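Local coordinates for iron aquisition yersiniabactin synthesis enzyme, YbtT (Escherichia coli, PDB 6BA9), which acts as a low-specificity type II thioesterase, probably hydrolysing thioester-bound intermediates, and maintains production of the metallophore yersiniabactin in pathogenic enterobacteria, at residues L113-C118 / A190-G195; H119-H124 / D207-W212; H124-L129 / E200-Q205. The protein carries 1 engineered substitution. One frame throughout, in Å; residues are numbered along the deposited sequence.

Interaction 1: residues L113-C118 / A190-G195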
loop_
_atom_site.group_PDB
_atom_site.type_symbol
_atom_site.label_atom_id
_atom_site.label_comp_id
_atom_site.label_asym_id
_atom_site.label_seq_id
_atom_site.Cartn_x
_atom_site.Cartn_y
_atom_site.Cartn_z
ATOM N N LEU A 113 -9.634 6.468 2.580
ATOM C CA LEU A 113 -8.896 5.290 2.136
ATOM C C LEU A 113 -8.493 5.506 0.683
ATOM O O LEU A 113 -9.350 5.805 -0.163
ATOM C CB LEU A 113 -9.759 4.037 2.237
ATOM C CG LEU A 113 -9.138 2.758 1.686
ATOM C CD1 LEU A 113 -7.835 2.376 2.436
ATOM C CD2 LEU A 113 -10.180 1.642 1.704
ATOM N N ILE A 114 -7.200 5.353 0.390
ATOM C CA ILE A 114 -6.651 5.509 -0.954
ATOM C C ILE A 114 -6.093 4.156 -1.404
ATOM O O ILE A 114 -5.112 3.650 -0.821
ATOM C CB ILE A 114 -5.603 6.635 -1.046
ATOM C CG1 ILE A 114 -6.195 7.984 -0.589
ATOM C CG2 ILE A 114 -5.071 6.745 -2.475
ATOM C CD1 ILE A 114 -5.839 8.368 0.818
ATOM N N ILE A 115 -6.735 3.562 -2.410
ATOM C CA ILE A 115 -6.365 2.281 -2.994
ATOM C C ILE A 115 -5.693 2.591 -4.327
ATOM O O ILE A 115 -6.330 3.155 -5.225
ATOM C CB ILE A 115 -7.630 1.430 -3.203
ATOM C CG1 ILE A 115 -8.279 1.096 -1.872
ATOM C CG2 ILE A 115 -7.356 0.185 -4.053
ATOM C CD1 ILE A 115 -7.485 0.227 -0.997
ATOM N N SER A 116 -4.417 2.257 -4.466
ATOM C CA SER A 116 -3.640 2.586 -5.652
ATOM C C SER A 116 -3.050 1.331 -6.289
ATOM O O SER A 116 -2.437 0.499 -5.607
ATOM C CB SER A 116 -2.547 3.545 -5.206
ATOM O OG SER A 116 -1.665 3.922 -6.247
ATOM N N GLY A 117 -3.190 1.215 -7.616
ATOM C CA GLY A 117 -2.438 0.231 -8.364
ATOM C C GLY A 117 -2.554 -1.195 -7.873
ATOM O O GLY A 117 -1.534 -1.898 -7.771
ATOM N N CYS A 118 -3.784 -1.650 -7.612
ATOM C CA CYS A 118 -4.014 -2.979 -7.060
ATOM C C CYS A 118 -5.329 -3.517 -7.587
ATOM O O CYS A 118 -6.321 -2.792 -7.619
ATOM C CB CYS A 118 -4.094 -2.886 -5.536
ATOM S SG CYS A 118 -4.128 -4.473 -4.679
ATOM N N ALA A 190 -13.465 6.679 -0.157
ATOM C CA ALA A 190 -12.370 5.989 -0.816
ATOM C C ALA A 190 -12.060 6.621 -2.162
ATOM O O ALA A 190 -12.956 7.061 -2.898
ATOM C CB ALA A 190 -12.682 4.520 -1.013
ATOM N N LEU A 191 -10.765 6.621 -2.490
ATOM C CA LEU A 191 -10.256 7.064 -3.772
ATOM C C LEU A 191 -9.478 5.925 -4.402
ATOM O O LEU A 191 -8.635 5.303 -3.738
ATOM C CB LEU A 191 -9.324 8.251 -3.575
ATOM C CG LEU A 191 -8.531 8.742 -4.779
ATOM C CD1 LEU A 191 -9.472 9.260 -5.893
ATOM C CD2 LEU A 191 -7.551 9.827 -4.356
ATOM N N LEU A 192 -9.756 5.647 -5.669
ATOM C CA LEU A 192 -9.063 4.639 -6.448
ATOM C C LEU A 192 -8.128 5.337 -7.421
ATOM O O LEU A 192 -8.554 6.247 -8.148
ATOM C CB LEU A 192 -10.066 3.803 -7.245
ATOM C CG LEU A 192 -11.176 3.088 -6.468
ATOM C CD1 LEU A 192 -12.080 2.300 -7.404
ATOM C CD2 LEU A 192 -10.620 2.177 -5.405
ATOM N N LEU A 193 -6.860 4.927 -7.417
ATOM C CA LEU A 193 -5.848 5.441 -8.324
ATOM C C LEU A 193 -5.298 4.299 -9.160
ATOM O O LEU A 193 -5.116 3.174 -8.671
ATOM C CB LEU A 193 -4.705 6.098 -7.540
ATOM C CG LEU A 193 -5.050 7.307 -6.681
ATOM C CD1 LEU A 193 -3.805 7.791 -5.973
ATOM C CD2 LEU A 193 -5.642 8.417 -7.530
ATOM N N CYS A 194 -5.018 4.594 -10.423
ATOM C CA CYS A 194 -4.314 3.662 -11.295
ATOM C C CYS A 194 -3.361 4.450 -12.184
ATOM O O CYS A 194 -3.437 5.682 -12.280
ATOM C CB CYS A 194 -5.276 2.780 -12.091
ATOM S SG CYS A 194 -6.188 3.667 -13.388
ATOM N N GLY A 195 -2.456 3.720 -12.822
ATOM C CA GLY A 195 -1.448 4.315 -13.683
ATOM C C GLY A 195 -1.752 4.116 -15.158
ATOM O O GLY A 195 -2.132 3.030 -15.582
#

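Interaction 2: residues H119-H124 / D207-W212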
loop_
_atom_site.group_PDB
_atom_site.type_symbol
_atom_site.label_atom_id
_atom_site.label_comp_id
_atom_site.label_asym_id
_atom_site.label_seq_id
_atom_site.Cartn_x
_atom_site.Cartn_y
_atom_site.Cartn_z
ATOM N N HIS A 119 -5.327 -4.790 -7.978
ATOM C CA HIS A 119 -6.570 -5.463 -8.321
ATOM C C HIS A 119 -7.443 -5.644 -7.079
ATOM O O HIS A 119 -6.967 -5.698 -5.936
ATOM C CB HIS A 119 -6.278 -6.836 -8.925
ATOM C CG HIS A 119 -5.542 -7.729 -7.990
ATOM N ND1 HIS A 119 -4.183 -7.621 -7.780
ATOM C CD2 HIS A 119 -5.976 -8.706 -7.164
ATOM C CE1 HIS A 119 -3.816 -8.500 -6.866
ATOM N NE2 HIS A 119 -4.879 -9.181 -6.483
ATOM N N ALA A 120 -8.745 -5.773 -7.309
ATOM C CA ALA A 120 -9.702 -5.897 -6.220
ATOM C C ALA A 120 -9.613 -7.268 -5.536
ATOM O O ALA A 120 -9.094 -8.232 -6.122
ATOM C CB ALA A 120 -11.096 -5.702 -6.778
ATOM N N PRO A 121 -10.121 -7.388 -4.294
ATOM C CA PRO A 121 -9.903 -8.631 -3.522
ATOM C C PRO A 121 -10.622 -9.873 -4.037
ATOM O O PRO A 121 -10.246 -10.970 -3.606
ATOM C CB PRO A 121 -10.363 -8.265 -2.105
ATOM C CG PRO A 121 -10.236 -6.769 -2.044
ATOM C CD PRO A 121 -10.610 -6.305 -3.423
ATOM N N HIS A 122 -11.600 -9.757 -4.936
ATOM C CA HIS A 122 -12.185 -10.946 -5.546
ATOM C C HIS A 122 -11.487 -11.348 -6.834
ATOM O O HIS A 122 -11.928 -12.300 -7.500
ATOM C CB HIS A 122 -13.686 -10.744 -5.801
ATOM C CG HIS A 122 -13.987 -9.651 -6.769
ATOM N ND1 HIS A 122 -13.866 -8.317 -6.441
ATOM C CD2 HIS A 122 -14.424 -9.683 -8.052
ATOM C CE1 HIS A 122 -14.209 -7.577 -7.478
ATOM N NE2 HIS A 122 -14.538 -8.384 -8.475
ATOM N N LEU A 123 -10.416 -10.658 -7.202
ATOM C CA LEU A 123 -9.642 -10.942 -8.395
ATOM C C LEU A 123 -8.244 -11.426 -8.022
ATOM O O LEU A 123 -7.852 -11.433 -6.852
ATOM C CB LEU A 123 -9.558 -9.693 -9.270
ATOM C CG LEU A 123 -10.884 -9.048 -9.692
ATOM C CD1 LEU A 123 -10.645 -7.800 -10.485
ATOM C CD2 LEU A 123 -11.731 -10.029 -10.502
ATOM N N HIS A 124 -7.503 -11.858 -9.036
ATOM C CA HIS A 124 -6.083 -12.161 -8.910
ATOM C C HIS A 124 -5.287 -11.239 -9.823
ATOM O O HIS A 124 -5.768 -10.805 -10.872
ATOM C CB HIS A 124 -5.789 -13.616 -9.314
ATOM C CG HIS A 124 -6.568 -14.635 -8.543
ATOM N ND1 HIS A 124 -6.115 -15.185 -7.364
ATOM C CD2 HIS A 124 -7.753 -15.236 -8.807
ATOM C CE1 HIS A 124 -7.003 -16.062 -6.920
ATOM N NE2 HIS A 124 -8.002 -16.116 -7.781
ATOM N N ASP A 207 -10.827 -0.751 -11.070
ATOM C CA ASP A 207 -12.226 -0.350 -11.034
ATOM C C ASP A 207 -13.088 -1.353 -10.276
ATOM O O ASP A 207 -14.109 -0.973 -9.682
ATOM C CB ASP A 207 -12.737 -0.214 -12.475
ATOM C CG ASP A 207 -14.146 0.326 -12.540
ATOM O OD1 ASP A 207 -14.382 1.453 -12.082
ATOM O OD2 ASP A 207 -15.011 -0.411 -13.065
ATOM N N ALA A 208 -12.715 -2.634 -10.311
ATOM C CA ALA A 208 -13.452 -3.683 -9.618
ATOM C C ALA A 208 -13.503 -3.487 -8.110
ATOM O O ALA A 208 -14.316 -4.139 -7.426
ATOM C CB ALA A 208 -12.838 -5.025 -9.973
ATOM N N TRP A 209 -12.682 -2.595 -7.565
ATOM C CA TRP A 209 -12.799 -2.290 -6.143
ATOM C C TRP A 209 -14.145 -1.675 -5.784
ATOM O O TRP A 209 -14.521 -1.670 -4.605
ATOM C CB TRP A 209 -11.690 -1.345 -5.712
ATOM C CG TRP A 209 -10.363 -2.002 -5.361
ATOM C CD1 TRP A 209 -9.288 -2.154 -6.174
ATOM C CD2 TRP A 209 -9.987 -2.541 -4.095
ATOM N NE1 TRP A 209 -8.261 -2.771 -5.502
ATOM C CE2 TRP A 209 -8.666 -3.014 -4.215
ATOM C CE3 TRP A 209 -10.643 -2.679 -2.877
ATOM C CZ2 TRP A 209 -7.989 -3.616 -3.154
ATOM C CZ3 TRP A 209 -9.968 -3.274 -1.826
ATOM C CH2 TRP A 209 -8.655 -3.729 -1.977
ATOM N N ARG A 210 -14.880 -1.151 -6.763
ATOM C CA ARG A 210 -16.175 -0.568 -6.454
ATOM C C ARG A 210 -17.145 -1.602 -5.903
ATOM O O ARG A 210 -18.140 -1.215 -5.285
ATOM C CB ARG A 210 -16.749 0.149 -7.681
ATOM C CG ARG A 210 -15.941 1.383 -8.100
ATOM C CD ARG A 210 -16.581 2.171 -9.257
ATOM N NE ARG A 210 -16.658 1.350 -10.456
ATOM C CZ ARG A 210 -17.741 0.704 -10.883
ATOM N NH1 ARG A 210 -18.878 0.814 -10.218
ATOM N NH2 ARG A 210 -17.658 -0.046 -11.972
ATOM N N GLN A 211 -16.862 -2.892 -6.062
ATOM C CA GLN A 211 -17.694 -3.929 -5.462
ATOM C C GLN A 211 -17.604 -3.921 -3.944
ATOM O O GLN A 211 -18.504 -4.441 -3.269
ATOM C CB GLN A 211 -17.275 -5.314 -5.962
ATOM C CG GLN A 211 -17.408 -5.552 -7.468
ATOM C CD GLN A 211 -18.829 -5.783 -7.879
ATOM O OE1 GLN A 211 -19.655 -6.191 -7.067
ATOM N NE2 GLN A 211 -19.124 -5.530 -9.140
ATOM N N TRP A 212 -16.543 -3.327 -3.392
ATOM C CA TRP A 212 -16.200 -3.438 -1.975
ATOM C C TRP A 212 -16.378 -2.137 -1.199
ATOM O O TRP A 212 -16.170 -2.120 0.023
ATOM C CB TRP A 212 -14.728 -3.883 -1.871
ATOM C CG TRP A 212 -14.468 -5.227 -2.419
ATOM C CD1 TRP A 212 -14.229 -5.559 -3.719
ATOM C CD2 TRP A 212 -14.438 -6.452 -1.683
ATOM N NE1 TRP A 212 -14.040 -6.917 -3.832
ATOM C CE2 TRP A 212 -14.175 -7.486 -2.595
ATOM C CE3 TRP A 212 -14.615 -6.773 -0.333
ATOM C CZ2 TRP A 212 -14.064 -8.809 -2.203
ATOM C CZ3 TRP A 212 -14.507 -8.083 0.047
ATOM C CH2 TRP A 212 -14.236 -9.090 -0.880
#

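Interaction 3: residues H124-L129 / E200-Q205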
loop_
_atom_site.group_PDB
_atom_site.type_symbol
_atom_site.label_atom_id
_atom_site.label_comp_id
_atom_site.label_asym_id
_atom_site.label_seq_id
_atom_site.Cartn_x
_atom_site.Cartn_y
_atom_site.Cartn_z
ATOM N N HIS A 124 -7.503 -11.858 -9.036
ATOM C CA HIS A 124 -6.083 -12.161 -8.910
ATOM C C HIS A 124 -5.287 -11.239 -9.823
ATOM O O HIS A 124 -5.768 -10.805 -10.872
ATOM C CB HIS A 124 -5.789 -13.616 -9.314
ATOM C CG HIS A 124 -6.568 -14.635 -8.543
ATOM N ND1 HIS A 124 -6.115 -15.185 -7.364
ATOM C CD2 HIS A 124 -7.753 -15.236 -8.807
ATOM C CE1 HIS A 124 -7.003 -16.062 -6.920
ATOM N NE2 HIS A 124 -8.002 -16.116 -7.781
ATOM N N SER A 125 -4.046 -10.963 -9.422
ATOM C CA SER A 125 -3.124 -10.237 -10.285
ATOM C C SER A 125 -2.888 -11.009 -11.577
ATOM O O SER A 125 -2.835 -12.241 -11.589
ATOM C CB SER A 125 -1.789 -10.048 -9.555
ATOM O OG SER A 125 -0.865 -9.396 -10.396
ATOM N N GLU A 126 -2.724 -10.283 -12.681
ATOM C CA GLU A 126 -2.421 -10.985 -13.919
ATOM C C GLU A 126 -1.024 -11.603 -13.892
ATOM O O GLU A 126 -0.826 -12.680 -14.457
ATOM C CB GLU A 126 -2.679 -10.083 -15.128
ATOM C CG GLU A 126 -4.191 -9.904 -15.364
ATOM C CD GLU A 126 -4.539 -9.005 -16.539
ATOM O OE1 GLU A 126 -4.853 -7.806 -16.319
ATOM O OE2 GLU A 126 -4.519 -9.509 -17.686
ATOM N N ARG A 127 -0.079 -10.993 -13.172
ATOM C CA ARG A 127 1.257 -11.541 -12.988
ATOM C C ARG A 127 1.332 -12.215 -11.627
ATOM O O ARG A 127 0.926 -11.626 -10.622
ATOM C CB ARG A 127 2.302 -10.430 -13.060
ATOM C CG ARG A 127 3.741 -10.938 -13.123
ATOM C CD ARG A 127 4.740 -9.881 -12.758
ATOM N NE ARG A 127 4.732 -8.709 -13.640
ATOM C CZ ARG A 127 5.437 -8.604 -14.756
ATOM N NH1 ARG A 127 6.170 -9.628 -15.191
ATOM N NH2 ARG A 127 5.396 -7.469 -15.447
ATOM N N GLN A 128 1.843 -13.443 -11.610
ATOM C CA GLN A 128 1.944 -14.245 -10.399
ATOM C C GLN A 128 3.357 -14.796 -10.292
ATOM O O GLN A 128 3.899 -15.310 -11.277
ATOM C CB GLN A 128 0.948 -15.399 -10.474
ATOM C CG GLN A 128 -0.486 -14.975 -10.495
ATOM C CD GLN A 128 -0.972 -14.584 -9.140
ATOM O OE1 GLN A 128 -0.738 -15.296 -8.152
ATOM N NE2 GLN A 128 -1.662 -13.453 -9.066
ATOM N N LEU A 129 3.953 -14.683 -9.100
ATOM C CA LEU A 129 5.341 -15.057 -8.846
ATOM C C LEU A 129 5.541 -16.249 -7.919
ATOM O O LEU A 129 6.578 -16.904 -8.006
ATOM C CB LEU A 129 6.096 -13.886 -8.209
ATOM C CG LEU A 129 6.597 -12.783 -9.148
ATOM C CD1 LEU A 129 5.438 -11.986 -9.705
ATOM C CD2 LEU A 129 7.567 -11.865 -8.450
ATOM N N GLU A 200 1.114 -3.661 -14.182
ATOM C CA GLU A 200 0.747 -4.592 -13.128
ATOM C C GLU A 200 -0.716 -4.509 -12.718
ATOM O O GLU A 200 -1.229 -5.469 -12.135
ATOM C CB GLU A 200 1.610 -4.354 -11.875
ATOM C CG GLU A 200 3.110 -4.301 -12.132
ATOM C CD GLU A 200 3.598 -5.462 -12.957
ATOM O OE1 GLU A 200 3.109 -6.602 -12.767
ATOM O OE2 GLU A 200 4.450 -5.236 -13.837
ATOM N N ALA A 201 -1.391 -3.396 -12.968
ATOM C CA ALA A 201 -2.778 -3.234 -12.525
ATOM C C ALA A 201 -3.504 -2.348 -13.524
ATOM O O ALA A 201 -3.328 -1.126 -13.550
ATOM C CB ALA A 201 -2.869 -2.642 -11.127
ATOM N N SER A 202 -4.332 -2.982 -14.337
ATOM C CA SER A 202 -5.090 -2.267 -15.340
ATOM C C SER A 202 -6.214 -1.454 -14.705
ATOM O O SER A 202 -6.625 -1.665 -13.563
ATOM C CB SER A 202 -5.709 -3.262 -16.314
ATOM O OG SER A 202 -6.711 -4.021 -15.654
ATOM N N TRP A 203 -6.761 -0.537 -15.498
ATOM C CA TRP A 203 -7.929 0.227 -15.074
ATOM C C TRP A 203 -9.046 -0.709 -14.619
ATOM O O TRP A 203 -9.656 -0.507 -13.562
ATOM C CB TRP A 203 -8.396 1.124 -16.229
ATOM C CG TRP A 203 -9.552 2.009 -15.857
ATOM C CD1 TRP A 203 -9.486 3.310 -15.488
ATOM C CD2 TRP A 203 -10.948 1.663 -15.860
ATOM N NE1 TRP A 203 -10.746 3.795 -15.232
ATOM C CE2 TRP A 203 -11.657 2.802 -15.453
ATOM C CE3 TRP A 203 -11.660 0.503 -16.154
ATOM C CZ2 TRP A 203 -13.052 2.809 -15.334
ATOM C CZ3 TRP A 203 -13.046 0.524 -16.034
ATOM C CH2 TRP A 203 -13.709 1.657 -15.627
ATOM N N GLN A 204 -9.316 -1.754 -15.406
ATOM C CA GLN A 204 -10.397 -2.689 -15.101
ATOM C C GLN A 204 -10.154 -3.413 -13.782
ATOM O O GLN A 204 -11.081 -3.585 -12.977
ATOM C CB GLN A 204 -10.528 -3.689 -16.256
ATOM C CG GLN A 204 -10.994 -3.088 -17.609
ATOM C CD GLN A 204 -9.969 -2.197 -18.371
ATOM O OE1 GLN A 204 -8.736 -2.264 -18.191
ATOM N NE2 GLN A 204 -10.510 -1.362 -19.260
ATOM N N GLN A 205 -8.905 -3.801 -13.520
ATOM C CA GLN A 205 -8.586 -4.491 -12.270
ATOM C C GLN A 205 -8.798 -3.579 -11.055
ATOM O O GLN A 205 -9.245 -4.037 -9.992
ATOM C CB GLN A 205 -7.143 -5.012 -12.325
ATOM C CG GLN A 205 -6.891 -6.190 -13.294
ATOM C CD GLN A 205 -7.288 -7.552 -12.743
ATOM O OE1 GLN A 205 -8.443 -7.944 -12.852
ATOM N NE2 GLN A 205 -6.319 -8.300 -12.184
HETATM O O HOH W 1 1.857 -7.640 -10.640
HETATM O O HOH W 2 -0.186 -8.014 -12.966
HETATM O O HOH W 3 -3.539 -7.329 -12.199
HETATM O O HOH W 4 -3.630 -5.943 -14.678
HETATM O O HOH W 5 -7.546 -6.010 -17.145
#

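Interaction 1: residues L113-C118 / A190-G195
Two neighbouring parallel strands of the central sheet meet here: Leu113, Ile114, Ile115 and Ser116 pair in order with Ala190, Leu191, Leu192 and Leu193. The ladder starts where Leu191 N donates to Leu113 O (2.8 Å), and Leu191 O in turn takes the N-H of Ile115 (2.9 Å). One step on, Leu193 N reaches Ile115 O, and Leu193 O receives Gly117 N at 2.9 Å and 168°. Leu191 and Leu193 thus spend both backbone polar groups on segment 113-118, whereas Ile114 and Ser116 turn theirs to strand 84-89 and the residue just after it, bonding to Leu86, Gly88 and Ala90. Between these bonds CA-H groups also lean on carbonyls, as Ala190 CA does on Leu113 O at 3.1 Å.

These are adjacent inner strands toward the 216-222 end of the alpha/beta-hydrolase sheet, and branched aliphatic side chains suit them because both faces are buried. On one face Ile115 CB packs against Leu192 CD2 (3.8 Å), the two side chains running side by side, while helix 91-105 and Trp209 close over them. On the other, Ile114 turns CG2 anti to its own backbone N, which lays that methyl beside Leu193 CD1 (3.9 Å) under helix 233-243 and Phe244. Ser116 lies on this second face, its OG 4.0 Å from Leu193 CB. The hydroxyl is small enough for the packing, and its polar end is satisfied by Tyr228 OH and His89 ND1, next to Ala90 in the GxSxG-like stretch where the engineered alanine probably replaces the nucleophilic serine. Gly117 has phi 54° and psi 47°, a left-handed conformation easily adopted without a side chain, and there the chain turns out of the sheet after its last bond to Leu193.

Interaction 2: residues H119-H124 / D207-W212
His122 sets its CG between the backbone N and the carbonyl carbon (chi1 63°), and Trp212 puts its CG anti to the carbonyl carbon (chi1 -64°); together these turns bring imidazole and indole rim to rim. Trp212 NE1 then donates to His122 ND1 at 3.0 Å, an almost straight bond of 167° that lies in the indole plane but rises somewhat from the imidazole plane. At the same imidazole's edge, CE1 lies 3.4 Å from Ala208 O.

Pro121 fills the corner made by two tryptophans. Its CD sits over the six-membered ring of Trp209, 3.4 Å from the centroid, and also over the five-membered ring of Trp212 at 3.7 Å, so one methylene makes CH-pi contacts with both indoles. Ala120 CA extends the cover of Trp209, lying above the five-membered ring, while NE1 of that indole bonds to Cys118 O. Proline's fixed phi also fits the type I turn from Ala120 to Leu123, which Leu123 N closes onto Ala120 O. Facing it is the 3-10 turn 208-211, where small size matters: Ala208 CB rests against both Ala120 CB (3.7 Å) and Leu123 CD1 (3.6 Å), letting the two backbones come close.

The contact thus joins the loop after strand 112-116 to the connection leading into strand 216-222. Because ND1 serves as acceptor, His122 is probably neutral here with its proton on NE2, and the indole N-H fixes the rotation of the imidazole.

Interaction 3: residues H124-L129 / E200-Q205
Arg127 and Glu200 form the ionic part of the contact. The guanidinium grips the carboxylate side-on, NE to OE1 at 2.8 Å and NH2 to OE2 at 2.9 Å, with the two planes 32° apart. The arginine chain bends at chi3 (-61°) to present this edge, and its remaining nitrogen, NH1, pairs with Glu140 and Asp143 of helix 134-144, so its charge is probably shared among three acids.

The direct hydrogen bond between neutral groups across the contact runs from Gln205 NE2 to His124 O, at 2.9 Å; the acceptor lies in the amide plane. Gln205 belongs to the first turn of helix 203-207, whose N-cap is Ser202: the serine OG, well suited to the role, accepts from Gln205 N (3.1 Å). Within the other segment, Ser125 OG donates to Arg127 O (2.9 Å).

Water carries the rest. One molecule accepts from both Glu126 N and Gln205 NE2 and donates to Glu200 O, 3.0 Å away; another links Ser125 OG and Arg127 N to that same carbonyl oxygen. A third donates to Ser125 OG and Glu200 OE1. Towards the helix start, a water donates to Glu126 OE1 at 2.8 Å and accepts from Ser202 N.

Overall arrangement
From the N terminus, the first segments follow one another: strand 112-116, its exit loop, then the run 124-129, with His124 shared by interactions 2 and 3. The chain passes through helices 134-144 and 155-174 before returning as strand 190-195, where interaction 1 closes a long loop within the sheet. Next, segment 200-205 closes interaction 3, and 207-212 closes interaction 2 around it, so 3 nests inside 2 while both cross 1. Trp209 ties interaction 2 to the sheet face of interaction 1 that carries Ile115 and Leu192, Ala201 packs on Gly117, and Gln205 touches His119 and Leu123. The three contacts thereby join sheet, helix 203-207 and the entry to the inserted helices.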